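Amine oxidase (Emericella nidulans, PDB 3PGB) probably oxidises primary amines to aldehydes with release of ammonia and hydrogen peroxide, using a copper ion and one topaquinone per subunit. Local coordinates at residues Leu428-Tyr433 / Asp443-Phe448; Ser462-Val467 / Met736-Tyr741; Glu552-Val557 / Met574-Ser579. All coordinates share one frame; numbering follows the deposited sequence.

Interaction 1 (Leu428-Tyr433 / Asp443-Phe448). With NAG (2-acetamido-2-deoxy-beta-D-glucopyranose), chain H.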
# COMPACT_ATOMS: atom_id res chain seq x y z
N LEU A 428 -14.42 22.03 4.60
CA LEU A 428 -15.57 22.17 5.50
C LEU A 428 -15.09 22.46 6.92
O LEU A 428 -13.92 22.25 7.25
CB LEU A 428 -16.43 20.92 5.48
CG LEU A 428 -17.07 20.56 4.15
CD1 LEU A 428 -17.70 19.17 4.21
CD2 LEU A 428 -18.11 21.61 3.75
N ASN A 429 -16.01 22.94 7.74
CA ASN A 429 -15.77 23.12 9.17
C ASN A 429 -16.15 21.88 9.96
O ASN A 429 -16.89 21.01 9.48
CB ASN A 429 -16.59 24.30 9.71
CG ASN A 429 -16.04 25.65 9.29
OD1 ASN A 429 -14.96 25.75 8.72
ND2 ASN A 429 -16.81 26.70 9.60
N THR A 430 -15.62 21.79 11.17
CA THR A 430 -16.12 20.88 12.19
C THR A 430 -16.11 21.63 13.51
O THR A 430 -15.30 22.54 13.70
CB THR A 430 -15.27 19.59 12.32
OG1 THR A 430 -13.90 19.93 12.56
CG2 THR A 430 -15.39 18.73 11.07
N SER A 431 -17.01 21.27 14.41
CA SER A 431 -17.03 21.87 15.74
C SER A 431 -17.16 20.81 16.82
O SER A 431 -17.48 19.65 16.54
CB SER A 431 -18.17 22.88 15.87
OG SER A 431 -19.41 22.27 15.55
N PHE A 432 -16.88 21.21 18.05
CA PHE A 432 -17.13 20.36 19.21
C PHE A 432 -17.51 21.18 20.44
O PHE A 432 -17.16 22.36 20.55
CB PHE A 432 -15.92 19.49 19.50
CG PHE A 432 -14.76 20.23 20.11
CD1 PHE A 432 -14.48 20.10 21.46
CD2 PHE A 432 -13.96 21.05 19.33
CE1 PHE A 432 -13.41 20.78 22.02
CE2 PHE A 432 -12.89 21.72 19.89
CZ PHE A 432 -12.62 21.59 21.24
N TYR A 433 -18.22 20.54 21.35
CA TYR A 433 -18.66 21.19 22.57
C TYR A 433 -17.65 20.90 23.67
O TYR A 433 -17.26 19.76 23.85
CB TYR A 433 -20.04 20.68 22.99
CG TYR A 433 -20.48 21.16 24.36
CD1 TYR A 433 -21.29 22.28 24.49
CD2 TYR A 433 -20.09 20.51 25.52
CE1 TYR A 433 -21.70 22.74 25.73
CE2 TYR A 433 -20.49 20.96 26.77
CZ TYR A 433 -21.30 22.07 26.87
OH TYR A 433 -21.70 22.52 28.10
N ASP A 443 -12.10 25.02 8.48
CA ASP A 443 -11.40 24.31 7.42
C ASP A 443 -10.54 23.19 7.99
O ASP A 443 -9.32 23.16 7.82
CB ASP A 443 -10.55 25.29 6.61
CG ASP A 443 -11.38 26.39 5.96
OD1 ASP A 443 -10.80 27.46 5.66
OD2 ASP A 443 -12.60 26.20 5.75
N SER A 444 -11.21 22.27 8.68
CA SER A 444 -10.56 21.10 9.27
C SER A 444 -10.86 19.81 8.49
O SER A 444 -10.12 18.85 8.61
CB SER A 444 -10.98 20.95 10.73
OG SER A 444 -12.34 21.31 10.91
N LEU A 445 -11.94 19.78 7.72
CA LEU A 445 -12.14 18.72 6.73
C LEU A 445 -11.72 19.25 5.37
O LEU A 445 -11.84 20.45 5.11
CB LEU A 445 -13.61 18.29 6.65
CG LEU A 445 -14.22 17.55 7.84
CD1 LEU A 445 -15.71 17.31 7.60
CD2 LEU A 445 -13.50 16.23 8.10
N CYS A 446 -11.22 18.38 4.51
CA CYS A 446 -10.99 18.76 3.13
C CYS A 446 -11.54 17.71 2.17
O CYS A 446 -11.66 16.52 2.50
CB CYS A 446 -9.51 19.06 2.86
SG CYS A 446 -8.42 17.65 2.77
N LEU A 447 -11.91 18.18 0.98
CA LEU A 447 -12.49 17.35 -0.06
C LEU A 447 -11.75 17.69 -1.33
O LEU A 447 -11.56 18.87 -1.63
CB LEU A 447 -13.98 17.67 -0.23
CG LEU A 447 -14.94 17.32 0.91
CD1 LEU A 447 -16.32 17.89 0.63
CD2 LEU A 447 -15.01 15.80 1.10
N PHE A 448 -11.32 16.68 -2.08
CA PHE A 448 -10.65 16.95 -3.34
C PHE A 448 -10.55 15.75 -4.26
O PHE A 448 -10.44 14.61 -3.82
CB PHE A 448 -9.24 17.50 -3.09
CG PHE A 448 -8.36 16.57 -2.31
CD1 PHE A 448 -8.39 16.55 -0.93
CD2 PHE A 448 -7.49 15.70 -2.97
CE1 PHE A 448 -7.57 15.70 -0.20
CE2 PHE A 448 -6.67 14.85 -2.25
CZ PHE A 448 -6.71 14.84 -0.87
C1 NAG H . -16.51 28.09 9.35
C2 NAG H . -17.37 28.69 8.23
C3 NAG H . -17.16 30.21 8.10
C4 NAG H . -17.23 30.91 9.45
C5 NAG H . -16.34 30.19 10.45
C6 NAG H . -16.42 30.80 11.85
C7 NAG H . -18.02 27.80 6.06
C8 NAG H . -17.58 27.08 4.81
N2 NAG H . -17.08 28.01 6.98
O3 NAG H . -18.16 30.74 7.27
O4 NAG H . -16.84 32.26 9.33
O5 NAG H . -16.76 28.84 10.52
O6 NAG H . -17.71 30.59 12.37
O7 NAG H . -19.19 28.15 6.20
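The carbonyl oxygen of L428 receives two backbone N-H groups, those of S444 and L445, and this pairing of one residue against two is a classic beta bulge in the hairpin of strands 426-434 and 437-451. L445 N, 3.2 Å from L428 O, gives the straighter bond, although it comes from above the carbonyl plane; the bond from S444 N is weak. In return L428 N bonds weakly to L445 O. Beside the bulge, T430 OG1 donates to S444 OG over 2.7 Å, and the serine hydroxyl is also bonded to the backbone oxygen of H441, so this buried polar group is gripped twice. Threonine suits the place because its two branches do different work. With chi1 at 55°, OG1 sits between the backbone N and the carbonyl carbon, while the methyl CG2 is turned onto L445, 3.6 Å from its CG, the two side chains crossing at about a right angle. Leucines fill the same side: L428 CB meets L445 CB at 4.0 Å, L428 CD1 reaches CD1 of L447, and I356 of strand 352-359 touches both L428 and L445. D443 adopts a positive phi of 50° as the chain turns its corner, and its carboxylate forms a salt bridge with K417. The backbone N of D443 bonds N429 OD1, 3.0 Å away. The other end of that amide carries the glycan: N429 ND2 is joined to C1 of the N-acetylglucosamine by a 1.4 Å covalent bond.

Interaction 2 (Ser462-Val467 / Met736-Tyr741)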
# COMPACT_ATOMS: atom_id res chain seq x y z
N SER A 462 0.70 -4.04 -30.98
CA SER A 462 1.56 -3.55 -32.06
C SER A 462 0.85 -2.52 -32.95
O SER A 462 1.50 -1.88 -33.78
CB SER A 462 2.03 -4.72 -32.93
OG SER A 462 0.93 -5.31 -33.60
N GLU A 463 -0.46 -2.37 -32.78
CA GLU A 463 -1.29 -1.52 -33.65
C GLU A 463 -2.02 -0.38 -32.93
O GLU A 463 -2.37 0.62 -33.56
CB GLU A 463 -2.32 -2.39 -34.37
CG GLU A 463 -1.70 -3.53 -35.17
CD GLU A 463 -2.73 -4.36 -35.92
OE1 GLU A 463 -3.95 -4.21 -35.64
OE2 GLU A 463 -2.32 -5.17 -36.78
N PHE A 464 -2.27 -0.52 -31.62
CA PHE A 464 -2.90 0.55 -30.85
C PHE A 464 -2.59 0.49 -29.37
O PHE A 464 -2.18 -0.55 -28.84
CB PHE A 464 -4.42 0.54 -31.05
CG PHE A 464 -5.10 -0.68 -30.49
CD1 PHE A 464 -5.80 -0.61 -29.29
CD2 PHE A 464 -5.05 -1.90 -31.16
CE1 PHE A 464 -6.43 -1.73 -28.76
CE2 PHE A 464 -5.67 -3.02 -30.65
CZ PHE A 464 -6.37 -2.94 -29.44
N VAL A 465 -2.79 1.61 -28.69
CA VAL A 465 -2.63 1.68 -27.25
C VAL A 465 -3.83 2.40 -26.66
O VAL A 465 -4.36 3.33 -27.26
CB VAL A 465 -1.34 2.41 -26.87
CG1 VAL A 465 -1.21 2.54 -25.35
CG2 VAL A 465 -0.14 1.67 -27.44
N SER A 466 -4.27 1.97 -25.49
CA SER A 466 -5.35 2.65 -24.79
C SER A 466 -5.03 2.77 -23.31
O SER A 466 -4.36 1.90 -22.75
CB SER A 466 -6.67 1.90 -25.00
OG SER A 466 -6.70 0.71 -24.25
N VAL A 467 -5.51 3.85 -22.70
CA VAL A 467 -5.29 4.12 -21.28
C VAL A 467 -6.46 4.89 -20.66
O VAL A 467 -7.08 5.73 -21.32
CB VAL A 467 -4.00 4.92 -21.05
CG1 VAL A 467 -3.72 5.06 -19.55
CG2 VAL A 467 -2.82 4.28 -21.75
N MET A 736 -10.37 8.83 -20.81
CA MET A 736 -9.55 7.74 -21.31
C MET A 736 -9.20 8.08 -22.76
O MET A 736 -9.74 9.02 -23.32
CB MET A 736 -10.34 6.43 -21.26
CG MET A 736 -11.68 6.49 -21.99
SD MET A 736 -12.44 4.87 -22.20
CE MET A 736 -11.16 4.04 -23.15
N VAL A 737 -8.31 7.30 -23.35
CA VAL A 737 -7.86 7.57 -24.71
C VAL A 737 -7.45 6.29 -25.43
O VAL A 737 -7.09 5.31 -24.80
CB VAL A 737 -6.67 8.56 -24.69
CG1 VAL A 737 -5.42 7.88 -24.18
CG2 VAL A 737 -6.44 9.13 -26.06
N ARG A 738 -7.54 6.31 -26.76
CA ARG A 738 -7.06 5.20 -27.59
C ARG A 738 -6.32 5.73 -28.82
O ARG A 738 -6.93 6.35 -29.69
CB ARG A 738 -8.21 4.31 -28.03
CG ARG A 738 -7.78 3.07 -28.84
CD ARG A 738 -8.93 2.53 -29.67
NE ARG A 738 -8.47 1.74 -30.81
CZ ARG A 738 -8.62 0.42 -30.96
NH1 ARG A 738 -9.23 -0.31 -30.03
NH2 ARG A 738 -8.15 -0.18 -32.05
N VAL A 739 -5.01 5.48 -28.87
CA VAL A 739 -4.19 5.85 -30.03
C VAL A 739 -3.98 4.64 -30.93
O VAL A 739 -3.42 3.64 -30.49
CB VAL A 739 -2.81 6.37 -29.61
CG1 VAL A 739 -2.08 6.93 -30.83
CG2 VAL A 739 -2.94 7.42 -28.51
N ASP A 740 -4.43 4.74 -32.18
CA ASP A 740 -4.10 3.75 -33.20
C ASP A 740 -2.87 4.26 -33.94
O ASP A 740 -2.73 5.46 -34.15
CB ASP A 740 -5.26 3.55 -34.17
CG ASP A 740 -6.38 2.70 -33.58
OD1 ASP A 740 -6.45 1.50 -33.88
OD2 ASP A 740 -7.18 3.24 -32.80
N TYR A 741 -1.96 3.37 -34.32
CA TYR A 741 -0.69 3.81 -34.93
C TYR A 741 -0.12 2.82 -35.93
O TYR A 741 -0.31 1.61 -35.81
CB TYR A 741 0.34 4.12 -33.85
CG TYR A 741 0.87 2.90 -33.13
CD1 TYR A 741 2.05 2.29 -33.53
CD2 TYR A 741 0.19 2.36 -32.04
CE1 TYR A 741 2.54 1.17 -32.88
CE2 TYR A 741 0.68 1.24 -31.37
CZ TYR A 741 1.85 0.65 -31.81
OH TYR A 741 2.36 -0.45 -31.17
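R738 reaches across to S466 and F464 of strand 464-467. Its CB and CG run past S466, each 4.2 Å from S466 CB, and the extended chain then carries the guanidinium over the ring of F464. NE forms a salt bridge with D740 OD2 of its own strand, 2.8 Å away in the guanidinium plane. CZ sits 3.4 Å from F464 CD1, and NH1 lies over the ring at 3.4 Å from F464 CE1. NH2 completes the side-on grip with D740 OD1, and R738 NH2 also bonds E247 O of the second subunit. Ring and guanidinium are stacked with planes only 6° apart, a cation-pi contact. The two antiparallel strands are joined by backbone bonds such as V465 N to V739 O, 2.8 Å, with valines on the other face. E463 CA lies over one face of the Y741 ring, toward its rim, and the ring meets V465 CG2. Strand 464-467 pairs with 457-460 in a hairpin, consistent with one of the arms by which copper amine oxidase subunits clasp each other; 736-741 pairs beside it. Arginine suits such an interface: its flat face stacks while its edge stays engaged, and its charge probably offsets the closeness of D740 to the E247 carboxylate of the second subunit.

Interaction 3 (Glu552-Val557 / Met574-Ser579)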
# COMPACT_ATOMS: atom_id res chain seq x y z
N GLU A 552 -18.32 -14.38 3.06
CA GLU A 552 -17.77 -15.54 2.38
C GLU A 552 -16.26 -15.43 2.37
O GLU A 552 -15.73 -14.36 2.08
CB GLU A 552 -18.29 -15.66 0.95
CG GLU A 552 -17.88 -16.98 0.28
CD GLU A 552 -18.41 -17.14 -1.13
OE1 GLU A 552 -18.49 -18.29 -1.62
OE2 GLU A 552 -18.76 -16.12 -1.76
N LEU A 553 -15.60 -16.52 2.71
CA LEU A 553 -14.15 -16.61 2.63
C LEU A 553 -13.82 -17.40 1.38
O LEU A 553 -14.26 -18.54 1.22
CB LEU A 553 -13.56 -17.30 3.87
CG LEU A 553 -13.95 -16.70 5.22
CD1 LEU A 553 -13.40 -17.54 6.37
CD2 LEU A 553 -13.47 -15.26 5.32
N VAL A 554 -13.09 -16.77 0.47
CA VAL A 554 -12.66 -17.42 -0.75
C VAL A 554 -11.16 -17.49 -0.65
O VAL A 554 -10.48 -16.46 -0.61
CB VAL A 554 -13.06 -16.64 -2.00
CG1 VAL A 554 -12.50 -17.33 -3.25
CG2 VAL A 554 -14.56 -16.53 -2.07
N SER A 555 -10.66 -18.72 -0.64
CA SER A 555 -9.28 -18.98 -0.33
C SER A 555 -8.60 -19.64 -1.52
O SER A 555 -9.22 -20.42 -2.23
CB SER A 555 -9.21 -19.88 0.91
OG SER A 555 -8.45 -19.26 1.93
N VAL A 556 -7.33 -19.32 -1.73
CA VAL A 556 -6.52 -19.98 -2.75
C VAL A 556 -5.58 -20.91 -2.01
O VAL A 556 -4.76 -20.46 -1.23
CB VAL A 556 -5.73 -18.97 -3.61
CG1 VAL A 556 -4.91 -19.69 -4.66
CG2 VAL A 556 -6.67 -17.98 -4.27
N VAL A 557 -5.73 -22.22 -2.24
CA VAL A 557 -5.01 -23.23 -1.46
C VAL A 557 -4.45 -24.34 -2.35
O VAL A 557 -5.02 -24.66 -3.39
CB VAL A 557 -5.93 -23.86 -0.38
CG1 VAL A 557 -6.38 -22.80 0.62
CG2 VAL A 557 -7.14 -24.54 -1.01
N MET A 574 -3.47 -25.89 -7.54
CA MET A 574 -4.16 -25.15 -6.49
C MET A 574 -5.63 -25.02 -6.84
O MET A 574 -6.04 -25.36 -7.94
CB MET A 574 -3.52 -23.76 -6.27
CG MET A 574 -3.61 -22.80 -7.46
SD MET A 574 -2.75 -21.24 -7.13
CE MET A 574 -2.81 -20.43 -8.72
N GLN A 575 -6.41 -24.51 -5.90
CA GLN A 575 -7.86 -24.59 -5.97
C GLN A 575 -8.48 -23.46 -5.15
O GLN A 575 -7.81 -22.87 -4.29
CB GLN A 575 -8.28 -25.94 -5.38
CG GLN A 575 -9.72 -26.33 -5.55
CD GLN A 575 -10.04 -27.62 -4.82
OE1 GLN A 575 -10.88 -27.65 -3.91
NE2 GLN A 575 -9.37 -28.71 -5.21
N LEU A 576 -9.74 -23.14 -5.43
CA LEU A 576 -10.49 -22.23 -4.58
C LEU A 576 -11.11 -23.03 -3.45
O LEU A 576 -11.64 -24.12 -3.68
CB LEU A 576 -11.61 -21.52 -5.36
CG LEU A 576 -11.24 -20.37 -6.30
CD1 LEU A 576 -12.51 -19.69 -6.79
CD2 LEU A 576 -10.33 -19.37 -5.62
N GLY A 577 -11.04 -22.49 -2.24
CA GLY A 577 -11.75 -23.06 -1.10
C GLY A 577 -12.79 -22.08 -0.60
O GLY A 577 -12.44 -21.01 -0.12
N ARG A 578 -14.07 -22.44 -0.71
CA ARG A 578 -15.16 -21.54 -0.33
C ARG A 578 -15.91 -21.98 0.91
O ARG A 578 -16.23 -23.16 1.07
CB ARG A 578 -16.15 -21.39 -1.47
CG ARG A 578 -15.50 -20.97 -2.75
CD ARG A 578 -16.43 -20.14 -3.57
NE ARG A 578 -16.18 -20.30 -4.99
CZ ARG A 578 -16.92 -19.75 -5.94
NH1 ARG A 578 -17.96 -18.97 -5.62
NH2 ARG A 578 -16.62 -19.97 -7.22
N SER A 579 -16.20 -21.02 1.78
CA SER A 579 -16.98 -21.26 2.98
C SER A 579 -17.65 -19.97 3.42
O SER A 579 -17.09 -18.89 3.25
CB SER A 579 -16.07 -21.78 4.11
OG SER A 579 -15.19 -20.77 4.57
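V556 CG1 presses against the sulfur of M574, 3.6 Å from SD, at the tight end of this contact. On the same face V554 CG1 lies 3.8 Å from L576 CD2, and V556 CG2 touches that methyl from the next position along. With CG anti to the carbonyl carbon (chi1 -76°) and the chain extended, L576 brings CD2 back toward both valines. Apolar side chains suit this buried face, which the second subunit covers: its M531 packs on V556, its H388 on M574 and its G520 on L576. The scaffold is an antiparallel beta hairpin made by strands 548-562 and 570-580, consistent with an arm of the copper amine oxidase dimer, and L576 also makes backbone hydrogen bonds to the second subunit. Three hydrogen-bonded pairs give six backbone bonds; the shortest runs from G577 N to S555 O at 2.8 Å. The reverse face is looser and more open to solvent. G577 contributes no side chain there, Q575 leads its amide away from the partner strand, and L553 CB comes no nearer than 3.9 Å to S579 OG. The hydroxyl of S555 turns to T597 of the adjoining strand. At the far end of the apolar face, E552 lies against the aliphatic part of R578, its OE1 3.4 Å from R578 CD. Its approach to R578 NH1, 4.1 Å, is too long for a salt bridge, and R578 NH1 makes one with E612 instead.

How the interactions relate
From the N terminus, interaction 1 comes first: it closes the short hairpin loop between 428-433 and 443-448 before either other contact opens. Strand 437-451 then neighbours strand 464-479, where interaction 2 begins; its partner 736-741 follows after 268 intervening residues. Within that long loop lie the topaquinone at Y484, the copper ligands H532, H534 and H698, and the whole of interaction 3, a nested hairpin. None of the contacts cross or touch; their centres stand about 37 to 43 Å apart. Interaction 2 joins the late strand 736-742 to strand 464-479, while interactions 1 and 3 each join adjacent strands of one hairpin. Interactions 2 and 3 lie farther out, and both meet the second subunit.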